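Local coordinates for protein phosphatidylglycerophosphatase B (PDB 6FMX) that removes the terminal phosphate of phosphatidylglycerophosphate to give phosphatidylglycerol, and also dephosphorylates undecaprenyl pyrophosphate in the cell membrane, at residues F27-F30 and L31-A35; T94-G97 and L98-L101; I182-Y186 and L187-F191. All blocks are in the same frame, centred on the assembly; numbering follows the deposited sequence.

Contact 1 of 3, residues F27-F30 and L31-A35. With OLC ((2R)-2,3-dihydroxypropyl (9Z)-octadec-9-enoate), chain C; OLC ((2R)-2,3-dihydroxypropyl (9Z)-octadec-9-enoate), chain D.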
loop_
_atom_site.group_PDB
_atom_site.type_symbol
_atom_site.label_atom_id
_atom_site.label_comp_id
_atom_site.label_asym_id
_atom_site.label_seq_id
_atom_site.Cartn_x
_atom_site.Cartn_y
_atom_site.Cartn_z
ATOM N N PHE A 27 12.110 4.202 5.985
ATOM C CA PHE A 27 12.900 4.796 4.911
ATOM C C PHE A 27 14.231 4.080 4.751
ATOM O O PHE A 27 14.672 3.813 3.624
ATOM C CB PHE A 27 13.126 6.280 5.192
ATOM C CG PHE A 27 13.961 6.974 4.161
ATOM C CD1 PHE A 27 13.477 7.180 2.880
ATOM C CD2 PHE A 27 15.226 7.440 4.480
ATOM C CE1 PHE A 27 14.245 7.827 1.931
ATOM C CE2 PHE A 27 15.996 8.091 3.538
ATOM C CZ PHE A 27 15.504 8.284 2.261
ATOM N N LEU A 28 14.891 3.767 5.869
ATOM C CA LEU A 28 16.144 3.026 5.806
ATOM C C LEU A 28 15.916 1.611 5.287
ATOM O O LEU A 28 16.745 1.075 4.544
ATOM C CB LEU A 28 16.800 2.997 7.185
ATOM C CG LEU A 28 17.337 4.359 7.637
ATOM C CD1 LEU A 28 17.912 4.294 9.043
ATOM C CD2 LEU A 28 18.376 4.866 6.657
ATOM N N PHE A 29 14.797 0.992 5.669
ATOM C CA PHE A 29 14.483 -0.335 5.154
ATOM C C PHE A 29 14.311 -0.308 3.643
ATOM O O PHE A 29 14.734 -1.237 2.947
ATOM C CB PHE A 29 13.220 -0.882 5.819
ATOM C CG PHE A 29 12.756 -2.192 5.243
ATOM C CD1 PHE A 29 13.407 -3.374 5.556
ATOM C CD2 PHE A 29 11.678 -2.238 4.376
ATOM C CE1 PHE A 29 12.982 -4.581 5.024
ATOM C CE2 PHE A 29 11.250 -3.443 3.844
ATOM C CZ PHE A 29 11.906 -4.616 4.168
ATOM N N PHE A 30 13.686 0.744 3.112
ATOM C CA PHE A 30 13.500 0.816 1.667
ATOM C C PHE A 30 14.834 0.943 0.942
ATOM O O PHE A 30 15.045 0.303 -0.096
ATOM C CB PHE A 30 12.585 1.978 1.288
ATOM C CG PHE A 30 12.498 2.204 -0.190
ATOM C CD1 PHE A 30 11.647 1.441 -0.970
ATOM C CD2 PHE A 30 13.265 3.178 -0.804
ATOM C CE1 PHE A 30 11.573 1.639 -2.335
ATOM C CE2 PHE A 30 13.187 3.381 -2.171
ATOM C CZ PHE A 30 12.343 2.609 -2.936
ATOM N N LEU A 31 15.737 1.786 1.459
ATOM C CA LEU A 31 17.044 1.948 0.826
ATOM C C LEU A 31 17.798 0.631 0.786
ATOM O O LEU A 31 18.415 0.283 -0.229
ATOM C CB LEU A 31 17.877 2.999 1.566
ATOM C CG LEU A 31 17.384 4.443 1.622
ATOM C CD1 LEU A 31 18.372 5.332 2.404
ATOM C CD2 LEU A 31 17.181 4.968 0.216
ATOM N N ILE A 32 17.767 -0.110 1.890
ATOM C CA ILE A 32 18.471 -1.380 1.951
ATOM C C ILE A 32 17.873 -2.361 0.949
ATOM O O ILE A 32 18.601 -3.075 0.249
ATOM C CB ILE A 32 18.447 -1.913 3.394
ATOM C CG1 ILE A 32 19.465 -1.126 4.223
ATOM C CG2 ILE A 32 18.759 -3.391 3.432
ATOM C CD1 ILE A 32 19.337 -1.338 5.699
ATOM N N LEU A 33 16.542 -2.377 0.835
ATOM C CA LEU A 33 15.892 -3.224 -0.165
ATOM C C LEU A 33 16.232 -2.784 -1.586
ATOM O O LEU A 33 16.486 -3.626 -2.458
ATOM C CB LEU A 33 14.377 -3.211 0.036
ATOM C CG LEU A 33 13.744 -4.417 0.706
ATOM C CD1 LEU A 33 12.234 -4.292 0.630
ATOM C CD2 LEU A 33 14.215 -5.681 0.009
ATOM N N ALA A 34 16.201 -1.473 -1.847
ATOM C CA ALA A 34 16.525 -0.965 -3.175
ATOM C C ALA A 34 17.942 -1.329 -3.599
ATOM O O ALA A 34 18.208 -1.445 -4.803
ATOM C CB ALA A 34 16.334 0.551 -3.221
ATOM N N ALA A 35 18.847 -1.512 -2.644
ATOM C CA ALA A 35 20.171 -2.037 -2.938
ATOM C C ALA A 35 20.165 -3.554 -3.050
ATOM O O ALA A 35 20.780 -4.112 -3.966
ATOM C CB ALA A 35 21.163 -1.594 -1.858
HETATM C C18 OLC C . 13.439 -1.305 10.852
HETATM C C10 OLC C . 16.287 -4.660 8.422
HETATM C C9 OLC C . 16.489 -5.633 7.558
HETATM C C17 OLC C . 14.911 -1.673 11.049
HETATM C C11 OLC C . 16.276 -3.191 7.995
HETATM C C8 OLC C . 16.706 -5.320 6.078
HETATM C C24 OLC C . 23.757 -11.515 0.538
HETATM C C16 OLC C . 15.804 -0.441 11.231
HETATM C C12 OLC C . 17.409 -2.475 8.734
HETATM C C7 OLC C . 16.582 -6.601 5.251
HETATM C C15 OLC C . 15.863 0.421 9.969
HETATM C C13 OLC C . 17.401 -0.961 8.548
HETATM C C6 OLC C . 16.301 -6.250 3.788
HETATM C C14 OLC C . 15.989 -0.422 8.701
HETATM C C5 OLC C . 15.557 -7.403 3.121
HETATM C C4 OLC C . 16.357 -7.893 1.919
HETATM C C3 OLC C . 17.455 -8.840 2.398
HETATM C C2 OLC C . 18.806 -8.191 2.125
HETATM C C21 OLC C . 21.771 -10.406 1.521
HETATM C C1 OLC C . 19.891 -9.249 2.278
HETATM C C22 OLC C . 22.928 -10.239 0.565
HETATM O O19 OLC C . 19.825 -10.043 3.157
HETATM O O25 OLC C . 24.566 -11.479 -0.608
HETATM O O23 OLC C . 22.373 -10.009 -0.694
HETATM O O20 OLC C . 20.955 -9.282 1.373
HETATM C C18 OLC D . 22.793 0.308 7.110
HETATM C C10 OLC D . 22.546 1.784 0.099
HETATM C C9 OLC D . 22.194 2.656 -0.824
HETATM C C17 OLC D . 21.539 1.131 7.386
HETATM C C11 OLC D . 21.495 1.148 0.997
HETATM C C8 OLC D . 20.727 3.043 -1.005
HETATM C C24 OLC D . 24.308 -2.504 -10.671
HETATM C C16 OLC D . 21.566 2.381 6.511
HETATM C C12 OLC D . 21.895 1.320 2.458
HETATM C C7 OLC D . 20.470 3.498 -2.441
HETATM C C15 OLC D . 21.521 1.972 5.040
HETATM C C13 OLC D . 22.228 2.784 2.749
HETATM C C6 OLC D . 20.228 2.275 -3.321
HETATM C C14 OLC D . 21.794 3.193 4.160
HETATM C C5 OLC D . 20.654 2.600 -4.751
HETATM C C4 OLC D . 20.803 1.309 -5.544
HETATM C C3 OLC D . 22.264 0.870 -5.537
HETATM C C2 OLC D . 22.414 -0.410 -6.351
HETATM C C21 OLC D . 22.998 -0.498 -10.056
HETATM C C1 OLC D . 22.518 -0.063 -7.833
HETATM C C22 OLC D . 24.209 -0.993 -10.820
HETATM O O19 OLC D . 22.166 0.999 -8.225
HETATM O O25 OLC D . 24.338 -3.068 -11.951
HETATM O O23 OLC D . 24.043 -0.669 -12.169
HETATM O O20 OLC D . 23.043 -0.984 -8.745
#

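Contact 2 of 3, residues T94-G97 and L98-L101. With OLC ((2R)-2,3-dihydroxypropyl (9Z)-octadec-9-enoate), chain F.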
loop_
_atom_site.group_PDB
_atom_site.type_symbol
_atom_site.label_atom_id
_atom_site.label_comp_id
_atom_site.label_asym_id
_atom_site.label_seq_id
_atom_site.Cartn_x
_atom_site.Cartn_y
_atom_site.Cartn_z
ATOM N N THR A 94 -15.444 18.403 8.273
ATOM C CA THR A 94 -13.994 18.394 8.172
ATOM C C THR A 94 -13.551 18.397 6.715
ATOM O O THR A 94 -14.235 17.875 5.830
ATOM C CB THR A 94 -13.394 17.181 8.879
ATOM O OG1 THR A 94 -11.966 17.204 8.731
ATOM C CG2 THR A 94 -13.937 15.893 8.273
ATOM N N TRP A 95 -12.389 18.994 6.474
ATOM C CA TRP A 95 -11.776 18.979 5.154
ATOM C C TRP A 95 -10.646 17.961 5.067
ATOM O O TRP A 95 -9.863 17.992 4.113
ATOM C CB TRP A 95 -11.271 20.379 4.793
ATOM C CG TRP A 95 -12.386 21.345 4.522
ATOM C CD1 TRP A 95 -13.357 21.748 5.397
ATOM C CD2 TRP A 95 -12.659 22.017 3.286
ATOM N NE1 TRP A 95 -14.207 22.637 4.783
ATOM C CE2 TRP A 95 -13.801 22.817 3.487
ATOM C CE3 TRP A 95 -12.039 22.028 2.032
ATOM C CZ2 TRP A 95 -14.343 23.612 2.480
ATOM C CZ3 TRP A 95 -12.578 22.820 1.032
ATOM C CH2 TRP A 95 -13.718 23.601 1.264
ATOM N N ASP A 96 -10.554 17.055 6.043
ATOM C CA ASP A 96 -9.451 16.106 6.095
ATOM C C ASP A 96 -9.401 15.208 4.867
ATOM O O ASP A 96 -8.347 14.630 4.582
ATOM C CB ASP A 96 -9.555 15.276 7.374
ATOM C CG ASP A 96 -9.078 16.035 8.593
ATOM O OD1 ASP A 96 -8.564 17.160 8.417
ATOM O OD2 ASP A 96 -9.227 15.517 9.720
ATOM N N GLY A 97 -10.498 15.098 4.119
ATOM C CA GLY A 97 -10.447 14.377 2.858
ATOM C C GLY A 97 -9.437 14.957 1.892
ATOM O O GLY A 97 -8.898 14.243 1.044
ATOM N N LEU A 98 -9.162 16.256 2.005
ATOM C CA LEU A 98 -8.145 16.859 1.156
ATOM C C LEU A 98 -6.758 16.360 1.532
ATOM O O LEU A 98 -5.925 16.111 0.649
ATOM C CB LEU A 98 -8.209 18.386 1.249
ATOM C CG LEU A 98 -9.240 19.071 0.346
ATOM C CD1 LEU A 98 -9.094 20.582 0.392
ATOM C CD2 LEU A 98 -9.141 18.568 -1.088
ATOM N N LEU A 99 -6.500 16.200 2.832
ATOM C CA LEU A 99 -5.254 15.590 3.281
ATOM C C LEU A 99 -5.120 14.172 2.745
ATOM O O LEU A 99 -4.030 13.754 2.341
ATOM C CB LEU A 99 -5.196 15.577 4.807
ATOM C CG LEU A 99 -4.297 16.537 5.576
ATOM C CD1 LEU A 99 -4.593 17.988 5.219
ATOM C CD2 LEU A 99 -4.488 16.306 7.072
ATOM N N MET A 100 -6.218 13.413 2.755
ATOM C CA MET A 100 -6.178 12.054 2.226
ATOM C C MET A 100 -5.841 12.049 0.742
ATOM O O MET A 100 -5.024 11.237 0.293
ATOM C CB MET A 100 -7.509 11.348 2.492
ATOM C CG MET A 100 -7.939 11.442 3.934
ATOM S SD MET A 100 -9.403 10.472 4.346
ATOM C CE MET A 100 -10.462 10.783 2.937
ATOM N N LEU A 101 -6.444 12.953 -0.039
ATOM C CA LEU A 101 -6.121 13.021 -1.464
ATOM C C LEU A 101 -4.670 13.427 -1.683
ATOM O O LEU A 101 -4.003 12.918 -2.593
ATOM C CB LEU A 101 -7.049 14.005 -2.178
ATOM C CG LEU A 101 -8.480 13.564 -2.496
ATOM C CD1 LEU A 101 -9.242 14.698 -3.157
ATOM C CD2 LEU A 101 -8.467 12.356 -3.405
HETATM C C10 OLC F . -6.186 17.610 -2.895
HETATM C C9 OLC F . -5.575 16.738 -3.692
HETATM C C11 OLC F . -5.452 18.841 -2.419
HETATM C C8 OLC F . -4.148 16.977 -4.120
HETATM C C24 OLC F . -3.079 6.330 -11.953
HETATM C C12 OLC F . -4.773 18.545 -1.087
HETATM C C7 OLC F . -3.899 16.298 -5.462
HETATM C C6 OLC F . -4.744 15.038 -5.603
HETATM C C5 OLC F . -3.965 13.933 -6.309
HETATM C C4 OLC F . -4.843 13.204 -7.318
HETATM C C3 OLC F . -4.552 11.708 -7.317
HETATM C C2 OLC F . -3.472 11.360 -8.336
HETATM C C21 OLC F . -3.266 8.591 -10.930
HETATM C C1 OLC F . -3.761 10.003 -8.934
HETATM C C22 OLC F . -2.965 7.121 -10.656
HETATM O O19 OLC F . -4.794 9.414 -8.665
HETATM O O25 OLC F . -1.941 6.601 -12.780
HETATM O O23 OLC F . -1.637 6.994 -10.134
HETATM O O20 OLC F . -2.804 9.383 -9.837
#

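Contact 3 of 3, residues I182-Y186 and L187-F191. With WO4 (tungstate(VI)ion), chain G.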
loop_
_atom_site.group_PDB
_atom_site.type_symbol
_atom_site.label_atom_id
_atom_site.label_comp_id
_atom_site.label_asym_id
_atom_site.label_seq_id
_atom_site.Cartn_x
_atom_site.Cartn_y
_atom_site.Cartn_z
ATOM N N ILE A 182 0.014 -9.673 -0.771
ATOM C CA ILE A 182 0.082 -11.109 -1.048
ATOM C C ILE A 182 -0.432 -11.396 -2.453
ATOM O O ILE A 182 0.138 -12.208 -3.193
ATOM C CB ILE A 182 -0.719 -11.905 0.001
ATOM C CG1 ILE A 182 -0.005 -11.932 1.354
ATOM C CG2 ILE A 182 -1.000 -13.324 -0.488
ATOM C CD1 ILE A 182 -0.927 -12.441 2.473
ATOM N N SER A 183 -1.510 -10.707 -2.838
ATOM C CA SER A 183 -2.147 -10.936 -4.130
ATOM C C SER A 183 -1.233 -10.560 -5.290
ATOM O O SER A 183 -1.280 -11.208 -6.336
ATOM C CB SER A 183 -3.466 -10.157 -4.207
ATOM O OG SER A 183 -3.249 -8.788 -4.522
ATOM N N ARG A 184 -0.389 -9.531 -5.135
ATOM C CA ARG A 184 0.531 -9.191 -6.220
ATOM C C ARG A 184 1.562 -10.287 -6.442
ATOM O O ARG A 184 1.977 -10.529 -7.581
ATOM C CB ARG A 184 1.245 -7.861 -5.948
ATOM C CG ARG A 184 0.326 -6.725 -5.498
ATOM C CD ARG A 184 -0.805 -6.527 -6.503
ATOM N NE ARG A 184 -0.341 -5.950 -7.761
ATOM C CZ ARG A 184 -1.084 -5.874 -8.862
ATOM N NH1 ARG A 184 -2.324 -6.348 -8.869
ATOM N NH2 ARG A 184 -0.586 -5.327 -9.961
ATOM N N VAL A 185 1.991 -10.957 -5.373
ATOM C CA VAL A 185 2.922 -12.066 -5.538
ATOM C C VAL A 185 2.188 -13.294 -6.064
ATOM O O VAL A 185 2.657 -13.964 -6.991
ATOM C CB VAL A 185 3.651 -12.363 -4.218
ATOM C CG1 VAL A 185 4.619 -13.509 -4.415
ATOM C CG2 VAL A 185 4.390 -11.100 -3.715
ATOM N N TYR A 186 1.018 -13.591 -5.493
ATOM C CA TYR A 186 0.180 -14.688 -5.977
ATOM C C TYR A 186 -0.103 -14.567 -7.472
ATOM O O TYR A 186 -0.016 -15.552 -8.217
ATOM C CB TYR A 186 -1.140 -14.722 -5.192
ATOM C CG TYR A 186 -2.092 -15.818 -5.646
ATOM C CD1 TYR A 186 -2.881 -15.659 -6.777
ATOM C CD2 TYR A 186 -2.214 -17.001 -4.928
ATOM C CE1 TYR A 186 -3.739 -16.656 -7.205
ATOM C CE2 TYR A 186 -3.089 -18.007 -5.343
ATOM C CZ TYR A 186 -3.844 -17.821 -6.483
ATOM O OH TYR A 186 -4.705 -18.802 -6.923
ATOM N N LEU A 187 -0.509 -13.382 -7.915
ATOM C CA LEU A 187 -0.898 -13.170 -9.304
ATOM C C LEU A 187 0.297 -13.038 -10.242
ATOM O O LEU A 187 0.101 -12.802 -11.440
ATOM C CB LEU A 187 -1.794 -11.933 -9.420
ATOM C CG LEU A 187 -3.140 -12.025 -8.698
ATOM C CD1 LEU A 187 -3.809 -10.662 -8.593
ATOM C CD2 LEU A 187 -4.060 -13.032 -9.407
ATOM N N GLY A 188 1.515 -13.167 -9.727
ATOM C CA GLY A 188 2.689 -13.227 -10.575
ATOM C C GLY A 188 3.063 -11.946 -11.289
ATOM O O GLY A 188 3.652 -12.002 -12.377
ATOM N N VAL A 189 2.773 -10.785 -10.700
ATOM C CA VAL A 189 3.135 -9.510 -11.310
ATOM C C VAL A 189 4.085 -8.686 -10.453
ATOM O O VAL A 189 4.625 -7.685 -10.941
ATOM C CB VAL A 189 1.885 -8.680 -11.675
ATOM C CG1 VAL A 189 1.175 -9.319 -12.859
ATOM C CG2 VAL A 189 0.949 -8.569 -10.495
ATOM N N HIS A 190 4.324 -9.081 -9.209
ATOM C CA HIS A 190 5.348 -8.444 -8.408
ATOM C C HIS A 190 6.149 -9.522 -7.704
ATOM O O HIS A 190 5.637 -10.609 -7.404
ATOM C CB HIS A 190 4.761 -7.474 -7.376
ATOM C CG HIS A 190 4.257 -6.189 -7.964
ATOM N ND1 HIS A 190 5.088 -5.263 -8.552
ATOM C CD2 HIS A 190 3.013 -5.662 -8.018
ATOM C CE1 HIS A 190 4.376 -4.234 -8.972
ATOM N NE2 HIS A 190 3.115 -4.440 -8.642
ATOM N N PHE A 191 7.408 -9.200 -7.440
ATOM C CA PHE A 191 8.211 -9.970 -6.512
ATOM C C PHE A 191 7.875 -9.558 -5.084
ATOM O O PHE A 191 7.395 -8.450 -4.828
ATOM C CB PHE A 191 9.703 -9.737 -6.749
ATOM C CG PHE A 191 10.198 -10.201 -8.091
ATOM C CD1 PHE A 191 10.343 -11.552 -8.362
ATOM C CD2 PHE A 191 10.559 -9.283 -9.065
ATOM C CE1 PHE A 191 10.826 -11.978 -9.592
ATOM C CE2 PHE A 191 11.046 -9.709 -10.297
ATOM C CZ PHE A 191 11.180 -11.054 -10.553
HETATM W W WO4 G . 1.734 -2.501 -9.634
HETATM O O1 WO4 G . 1.711 -4.003 -11.011
HETATM O O2 WO4 G . 3.547 -1.591 -9.571
HETATM O O3 WO4 G . 0.424 -1.055 -10.218
HETATM O O4 WO4 G . 1.357 -3.316 -7.840
HETATM O O HOH W 1 5.133 -13.074 -8.345
#

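Contact 1 of 3, residues F27-F30 and L31-A35
L33 lies alongside F29, one turn further along the helix, and brings its CD1 methyl to 3.5 Å from F29 CE2, nearest the far rim of the ring and at an oblique angle to it. With the F29 CG anti to the backbone N (chi1 174°), the ring lies beside the L33 side chain. Its other rim belongs to lipid: the C11 atom of the monoolein of chain C sits in the ring plane, 3.8 Å from F29 CD1. The same acyl chain passes on to L33, whose second methyl, CD2, rests 3.6 Å from the lipid C4. Two residues earlier, L31 reaches back over one face of the F27 ring, CG lying above it toward the rim and CD1 3.8 Å from F27 CE2. I32 CD1 touches both lipids, 3.5 Å from C13 of the chain C lipid and 3.7 Å from C17 of the chain D lipid. F30 points to the protein interior instead; its ring meets that of F136, and its side chain touches S200 and L201 of helix 192-215. Beneath these side chains run four i-to-i+4 bonds, the shortest from A34 N to F30 O at 2.7 Å. The arrangement is that of a transmembrane helix with one side against lipid and another against helix 192-215.

Contact 2 of 3, residues T94-G97 and L98-L101
The backbone passes from a turn into the first coil of helix 96-118: L98 N bonds to W95 O at 2.8 Å, approaching from above the carbonyl plane, whereas M100 N reaches D96 O at 3.1 Å and L101 N follows on G97 O. Just ahead, T94 OG1 accepts the backbone N of D96 at 3.0 Å, an ST turn that takes up an amide at the helix start. W95 and L98 lie side by side and point the same way, the leucine methyl CD1 coming in at the indole edge, near the ring plane, 3.7 Å from W95 CE3. The other L98 methyl, CD2, meets C10 of a monoolein molecule (chain F) at 3.6 Å, and L101 CB touches C9 of the same lipid. M100 folds back on the turn: its bend about the CG-SD bond (chi3 -42°) brings CE to 3.6 Å from G97 CA. The D96 carboxylate turns from this turn of helix to helix 139-158, OD2 forming a salt bridge with K157 and a hydrogen bond with H158. F154 of that helix also touches D96, L99 and M100, while M100 and L101 rest on helix 74-92 and the W95 ring meets F89 edge-to-face; D213 of helix 192-215 touches D96 and L99.

Contact 3 of 3, residues I182-Y186 and L187-F191
R184 and H190 run side by side toward the bound tungstate, the imidazole edge lying next to the arginine so that H190 CD2 is 3.4 Å from R184 NE. Their flat groups are turned 53° apart. Bends about the CB-CG bond (chi2 -54°) and the CG-CD bond curl R184 round this edge, and its NH2 donates to tungstate O1 at 2.9 Å; the bond from NE to O4 is weak. V189 CG2 covers one face of the guanidinium, and T69 takes NH1. H190 NE2 points at the tungsten atom from 2.6 Å, with the metal in the plane of the ring. H190 is probably the nucleophile, in phosphatase motif III of the PAP2 family, so the anion probably sits where the substrate phosphate would bind. An alanine in place of R184 would lose the bonds to the tungstate and to T69, and is likely to leave one edge of the H190 ring and the V189 methyl less covered. The backbone carbonyl of R184 is gripped twice, by V189 N nearly end-on and by H190 N from above its plane, both at 3.2 Å, which ties the histidine to the helix end. The chain turns there through a Schellman motif, where G188 adopts a positive phi (70°). L187, just before it, closes the last helical turn: its N bonds to S183 O at 2.8 Å, and its side chain folds back over the same carbonyl, with CG 3.1 Å from S183 O and CD1 close by. The other methyl, CD2, lies at the edge of the Y186 ring, in its plane, 3.9 Å from Y186 CD1. Beyond the glycine a water donates to V185 O and H190 O, bridging the last turn to the extended segment leading into F191, the N-cap of helix 192-215, whose N bonds to D194 OD2.

Contact 3 is the buried one, all of its touching residues being enclosed, whereas contact 2 lies on the surface and contact 1 is partly buried. Each is local to a single continuous run of chain: helix 21-36, the start of helix 96-118, and the end of helix 166-186 with its following loop. Contact 1 is apolar throughout its side chains and, like contact 2, faces lipid, though different molecules; contact 2 adds an aspartate paired with basic residues at what is probably the cytoplasmic end. Contact 3 sets an arginine and a histidine against a bound anion amid apolar packing. Helix 192-215 touches side chains of all three. Contacts 1 and 3 approach to about 8 Å between nearest atoms.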